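Side-chain contacts in isoaspartyl dipeptidase (Fervidobacterium islandicum, PDB 7CDH), which probably hydrolyses beta-aspartyl (isoaspartyl) dipeptides as a zinc-dependent M38 metallopeptidase, an activity linked to protein repair: residues K112-E117 and I148-G153; G139-D144 and L173-D178. One frame throughout, in Å; residues are numbered along the deposited sequence.

Contact 1 of 2, residues K112-E117 and I148-G153; sequences KAKSLE and IDKVIG
Lys-150 reaches out of a turn to helix 106-118 and makes a salt bridge with Glu-117, its NZ donating to Glu-117 OE1 at 2.7 Å. The ammonium comes in from above the carboxylate, 71° out of its plane, and OE1 carries the bond; Glu-117 OE2 lies 4.0 Å from Lys-150 NZ. Glu-117 brings its acid there on a straight chain, with CG anti to the backbone N (chi1 173°). Lys-150 is also extended until its last torsion, whose bend (chi4 -66°) turns NZ to the acid. A second acceptor for NZ is the hydroxyl of Thr-123, which is itself bonded to the carbonyl of Ala-113. A glutamine in place of Glu-117 would probably leave the ammonium of the buried Lys-150 without this countercharge.

Behind the charged end, the methylenes do the packing. Lys-150 CD lies 3.9 Å from Ala-113 CB, one helical turn before Glu-117, where a methyl group is small enough to let the lysine chain pass close to the helix. Lys-114 slants across the same chain, its CD 3.8 Å from Lys-150 CE. Lys-114 NZ and Lys-150 NZ stay 5.8 Å apart, and the former makes a salt bridge with Asp-149 of the second subunit, which should ease the like charges.

Lys-150 occupies the third position of a type I turn from Ile-148 to Val-151, closed by Val-151 N to Ile-148 O at 3.0 Å. This turn leads from helix 141-147 into strand 151-159 of the TIM barrel. Strand 122-127 runs parallel beside that strand, Ile-125 bonding to the backbone of Lys-150 and Ile-152, and Ala-113 and Leu-116 of helix 106-118 rest on it.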
loop_
_atom_site.group_PDB
_atom_site.type_symbol
_atom_site.label_atom_id
_atom_site.label_comp_id
_atom_site.label_asym_id
_atom_site.label_seq_id
_atom_site.Cartn_x
_atom_site.Cartn_y
_atom_site.Cartn_z
ATOM N N LYS A 112 -22.180 17.124 5.297
ATOM C CA LYS A 112 -23.643 17.380 5.276
ATOM C C LYS A 112 -24.235 17.237 6.683
ATOM O O LYS A 112 -24.912 18.182 7.113
ATOM C CB LYS A 112 -24.368 16.436 4.326
ATOM C CG LYS A 112 -25.863 16.687 4.208
ATOM C CD LYS A 112 -26.219 18.134 3.979
ATOM C CE LYS A 112 -27.544 18.290 3.265
ATOM N NZ LYS A 112 -27.950 19.714 3.160
ATOM N N ALA A 113 -23.918 16.156 7.404
ATOM C CA ALA A 113 -24.390 15.958 8.795
ATOM C C ALA A 113 -23.957 17.140 9.673
ATOM O O ALA A 113 -24.727 17.543 10.574
ATOM C CB ALA A 113 -23.936 14.641 9.372
ATOM N N LYS A 114 -22.780 17.687 9.431
ATOM C CA LYS A 114 -22.237 18.809 10.252
ATOM C C LYS A 114 -22.959 20.106 9.902
ATOM O O LYS A 114 -23.174 20.918 10.835
ATOM C CB LYS A 114 -20.743 19.033 10.030
ATOM C CG LYS A 114 -19.870 18.056 10.785
ATOM C CD LYS A 114 -19.904 18.338 12.229
ATOM C CE LYS A 114 -18.823 17.655 13.014
ATOM N NZ LYS A 114 -18.346 18.555 14.088
ATOM N N SER A 115 -23.322 20.302 8.635
ATOM C CA SER A 115 -23.972 21.567 8.248
ATOM C C SER A 115 -25.445 21.549 8.697
ATOM O O SER A 115 -25.918 22.613 9.159
ATOM C CB SER A 115 -23.794 21.904 6.797
ATOM O OG SER A 115 -24.478 20.999 5.996
ATOM N N LEU A 116 -26.149 20.423 8.551
ATOM C CA LEU A 116 -27.496 20.265 9.149
ATOM C C LEU A 116 -27.395 20.577 10.646
ATOM O O LEU A 116 -28.218 21.309 11.133
ATOM C CB LEU A 116 -28.025 18.860 8.891
ATOM C CG LEU A 116 -28.318 18.549 7.428
ATOM C CD1 LEU A 116 -28.723 17.093 7.243
ATOM C CD2 LEU A 116 -29.396 19.449 6.904
ATOM N N GLU A 117 -26.344 20.169 11.331
ATOM C CA GLU A 117 -26.288 20.372 12.798
ATOM C C GLU A 117 -26.110 21.870 13.096
ATOM O O GLU A 117 -26.625 22.352 14.117
ATOM C CB GLU A 117 -25.193 19.500 13.412
ATOM C CG GLU A 117 -24.958 19.759 14.888
ATOM C CD GLU A 117 -23.711 19.135 15.505
ATOM O OE1 GLU A 117 -22.847 18.581 14.758
ATOM O OE2 GLU A 117 -23.586 19.219 16.747
ATOM N N ILE A 148 -14.682 8.779 15.099
ATOM C CA ILE A 148 -15.619 9.804 14.539
ATOM C C ILE A 148 -16.912 9.869 15.365
ATOM O O ILE A 148 -17.738 8.957 15.268
ATOM C CB ILE A 148 -15.901 9.429 13.082
ATOM C CG1 ILE A 148 -14.603 9.368 12.283
ATOM C CG2 ILE A 148 -16.890 10.387 12.476
ATOM C CD1 ILE A 148 -14.756 8.620 11.008
ATOM N N ASP A 149 -17.084 10.934 16.137
ATOM C CA ASP A 149 -18.231 11.140 17.059
ATOM C C ASP A 149 -19.539 10.708 16.380
ATOM O O ASP A 149 -20.199 9.838 16.925
ATOM C CB ASP A 149 -18.191 12.552 17.659
ATOM C CG ASP A 149 -17.492 12.590 19.024
ATOM O OD1 ASP A 149 -17.650 11.599 19.785
ATOM O OD2 ASP A 149 -16.774 13.589 19.331
ATOM N N LYS A 150 -19.875 11.214 15.201
ATOM C CA LYS A 150 -21.238 11.031 14.643
ATOM C C LYS A 150 -21.476 9.598 14.145
ATOM O O LYS A 150 -22.646 9.272 13.908
ATOM C CB LYS A 150 -21.490 12.042 13.524
ATOM C CG LYS A 150 -21.794 13.456 14.010
ATOM C CD LYS A 150 -22.358 14.347 12.935
ATOM C CE LYS A 150 -22.472 15.782 13.376
ATOM N NZ LYS A 150 -23.465 15.932 14.458
ATOM N N VAL A 151 -20.444 8.788 13.884
ATOM C CA VAL A 151 -20.671 7.415 13.333
ATOM C C VAL A 151 -21.328 6.545 14.429
ATOM O O VAL A 151 -20.728 6.415 15.528
ATOM C CB VAL A 151 -19.358 6.811 12.817
ATOM C CG1 VAL A 151 -19.511 5.351 12.455
ATOM C CG2 VAL A 151 -18.824 7.595 11.640
ATOM N N ILE A 152 -22.547 6.030 14.201
ATOM C CA ILE A 152 -23.284 5.246 15.241
ATOM C C ILE A 152 -23.454 3.790 14.797
ATOM O O ILE A 152 -24.109 3.028 15.518
ATOM C CB ILE A 152 -24.620 5.901 15.647
ATOM C CG1 ILE A 152 -25.529 6.259 14.471
ATOM C CG2 ILE A 152 -24.327 7.123 16.498
ATOM C CD1 ILE A 152 -25.670 5.184 13.435
ATOM N N GLY A 153 -22.852 3.401 13.682
ATOM C CA GLY A 153 -23.085 2.075 13.096
ATOM C C GLY A 153 -22.608 1.976 11.668
ATOM O O GLY A 153 -21.943 2.896 11.198
#

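Contact 2 of 2, residues G139-D144 and L173-D178; sequences GSIMRD and LRIVAD
Ile-141 and Met-142, in the first turn of helix 141-147, pack against Ile-175 and Asp-178 of helix 169-186, joining two helices on the outside of a TIM barrel. Ser-140 is the N-cap of the shorter helix. Its OG accepts from Arg-143 N at 3.1 Å, with a fairly straight N-H...O angle of 160°; a serine suits this place because its short hydroxyl can reach an N-H that the helix itself leaves without a carbonyl.

Ile-141 follows, pointing at the other helix. Its CG1 takes the position between backbone N and carbonyl carbon (chi1 69°), and from there the chain extends so that CD1 lies 3.6 Å from Ile-175 CG2, the two side chains crossing at about a right angle. Nearer the backbone, Ile-141 CG1 lies 4.0 Å from Asp-178 CB, touching the aspartate at its apolar stem. Ile-175 in turn lies on Val-154 and Ile-157 of strand 151-159, whereas Ile-141 also packs on Pro-134, Thr-136 and Ile-179.

Met-142 makes the next approach, its flexible thioether bending at the last torsion (chi3 -72°) to lay CE along the Asp-178 backbone, 3.6 Å from Asp-178 O. The same methyl also stands beside the carboxylate, while Ile-102 of the fourth subunit packs on the methionine.

OD2 of the buried acid takes a salt bridge from Arg-131 of that fourth subunit and a bond from a water. The negative charge near the start of helix 141-147 is probably favourable for the helix dipole. The water completes the join: it accepts from Met-142 N at 3.1 Å and donates to Asp-178 OD2 at 2.9 Å.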
loop_
_atom_site.group_PDB
_atom_site.type_symbol
_atom_site.label_atom_id
_atom_site.label_comp_id
_atom_site.label_asym_id
_atom_site.label_seq_id
_atom_site.Cartn_x
_atom_site.Cartn_y
_atom_site.Cartn_z
ATOM N N GLY A 139 -10.320 2.989 6.990
ATOM C CA GLY A 139 -9.821 1.641 6.657
ATOM C C GLY A 139 -10.442 0.527 7.466
ATOM O O GLY A 139 -10.255 -0.664 7.083
ATOM N N SER A 140 -11.144 0.824 8.556
ATOM C CA SER A 140 -11.931 -0.227 9.260
ATOM C C SER A 140 -13.184 0.391 9.868
ATOM O O SER A 140 -13.112 1.547 10.351
ATOM C CB SER A 140 -11.090 -1.005 10.284
ATOM O OG SER A 140 -10.870 -0.308 11.517
ATOM N N ILE A 141 -14.295 -0.336 9.863
ATOM C CA ILE A 141 -15.528 0.234 10.471
ATOM C C ILE A 141 -15.316 0.380 11.982
ATOM O O ILE A 141 -15.897 1.290 12.587
ATOM C CB ILE A 141 -16.777 -0.567 10.095
ATOM C CG1 ILE A 141 -16.798 -1.945 10.734
ATOM C CG2 ILE A 141 -16.933 -0.639 8.585
ATOM C CD1 ILE A 141 -17.868 -2.837 10.127
ATOM N N MET A 142 -14.451 -0.422 12.575
ATOM C CA MET A 142 -14.251 -0.348 14.033
ATOM C C MET A 142 -13.530 0.961 14.353
ATOM O O MET A 142 -13.930 1.613 15.320
ATOM C CB MET A 142 -13.468 -1.538 14.554
ATOM C CG MET A 142 -13.368 -1.523 16.043
ATOM S SD MET A 142 -12.360 -2.858 16.721
ATOM C CE MET A 142 -13.417 -4.276 16.444
ATOM N N ARG A 143 -12.502 1.333 13.581
ATOM C CA ARG A 143 -11.811 2.628 13.767
ATOM C C ARG A 143 -12.768 3.787 13.481
ATOM O O ARG A 143 -12.666 4.774 14.205
ATOM C CB ARG A 143 -10.586 2.781 12.874
ATOM C CG ARG A 143 -9.426 1.916 13.300
ATOM C CD ARG A 143 -8.337 2.011 12.238
ATOM N NE ARG A 143 -7.797 3.342 12.326
ATOM C CZ ARG A 143 -6.887 3.680 13.221
ATOM N NH1 ARG A 143 -6.457 2.747 14.071
ATOM N NH2 ARG A 143 -6.449 4.943 13.273
ATOM N N ASP A 144 -13.662 3.657 12.495
ATOM C CA ASP A 144 -14.644 4.714 12.134
ATOM C C ASP A 144 -15.505 5.060 13.351
ATOM O O ASP A 144 -15.572 6.242 13.729
ATOM C CB ASP A 144 -15.490 4.320 10.939
ATOM C CG ASP A 144 -14.779 4.342 9.602
ATOM O OD1 ASP A 144 -13.557 4.647 9.577
ATOM O OD2 ASP A 144 -15.480 4.061 8.570
ATOM N N LEU A 173 -20.837 -11.551 9.734
ATOM C CA LEU A 173 -20.485 -11.757 11.165
ATOM C C LEU A 173 -19.278 -10.882 11.533
ATOM O O LEU A 173 -19.297 -10.277 12.649
ATOM C CB LEU A 173 -20.170 -13.230 11.453
ATOM C CG LEU A 173 -21.374 -14.150 11.628
ATOM C CD1 LEU A 173 -20.914 -15.594 11.760
ATOM C CD2 LEU A 173 -22.212 -13.730 12.827
ATOM N N ARG A 174 -18.261 -10.828 10.662
ATOM C CA ARG A 174 -17.073 -10.019 10.947
ATOM C C ARG A 174 -17.512 -8.551 11.121
ATOM O O ARG A 174 -17.108 -7.935 12.141
ATOM C CB ARG A 174 -16.043 -10.224 9.845
ATOM C CG ARG A 174 -14.808 -9.329 9.961
ATOM C CD ARG A 174 -13.961 -9.489 11.209
ATOM N NE ARG A 174 -13.945 -10.858 11.699
ATOM C CZ ARG A 174 -13.294 -11.861 11.124
ATOM N NH1 ARG A 174 -12.577 -11.651 10.026
ATOM N NH2 ARG A 174 -13.371 -13.070 11.657
ATOM N N ILE A 175 -18.354 -8.034 10.214
ATOM C CA ILE A 175 -18.843 -6.625 10.221
ATOM C C ILE A 175 -19.677 -6.391 11.487
ATOM O O ILE A 175 -19.440 -5.389 12.168
ATOM C CB ILE A 175 -19.631 -6.311 8.930
ATOM C CG1 ILE A 175 -18.702 -6.242 7.717
ATOM C CG2 ILE A 175 -20.467 -5.034 9.073
ATOM C CD1 ILE A 175 -19.408 -6.638 6.442
ATOM N N VAL A 176 -20.586 -7.299 11.822
ATOM C CA VAL A 176 -21.427 -7.115 13.035
ATOM C C VAL A 176 -20.516 -7.147 14.268
ATOM O O VAL A 176 -20.688 -6.293 15.131
ATOM C CB VAL A 176 -22.554 -8.152 13.127
ATOM C CG1 VAL A 176 -23.284 -8.049 14.447
ATOM C CG2 VAL A 176 -23.532 -8.016 11.982
ATOM N N ALA A 177 -19.591 -8.098 14.368
ATOM C CA ALA A 177 -18.679 -8.175 15.539
ATOM C C ALA A 177 -17.813 -6.915 15.640
ATOM O O ALA A 177 -17.589 -6.440 16.756
ATOM C CB ALA A 177 -17.827 -9.413 15.497
ATOM N N ASP A 178 -17.365 -6.365 14.519
ATOM C CA ASP A 178 -16.494 -5.160 14.518
ATOM C C ASP A 178 -17.311 -3.951 14.994
ATOM O O ASP A 178 -16.827 -3.200 15.836
ATOM C CB ASP A 178 -15.811 -4.986 13.162
ATOM C CG ASP A 178 -14.666 -5.982 12.929
ATOM O OD1 ASP A 178 -14.404 -6.829 13.856
ATOM O OD2 ASP A 178 -14.032 -5.928 11.804
HETATM O O HOH W 1 -13.295 -3.115 11.669
#

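Contacts 1 and 2 have centres 18 Å apart and are interleaved along the chain, 139-144 lying between the two segments of contact 1. Helix 141-147 begins in contact 2 and runs into the turn of contact 1, and the two meet directly where Val-151 CB packs 3.9 Å from Asp-144 O. Thr-127 ties them again, its hydroxyl bonding to Asp-144 OD2 and its backbone to Gly-153. Strand 151-159, entered in contact 1 and leading on to helix 169-186 of contact 2, carries Glu-156, which binds both zinc ions. Contact 1 lies at the entry to this strand, in contact 2 Ile-175 packs on it, and both contacts reach other subunits.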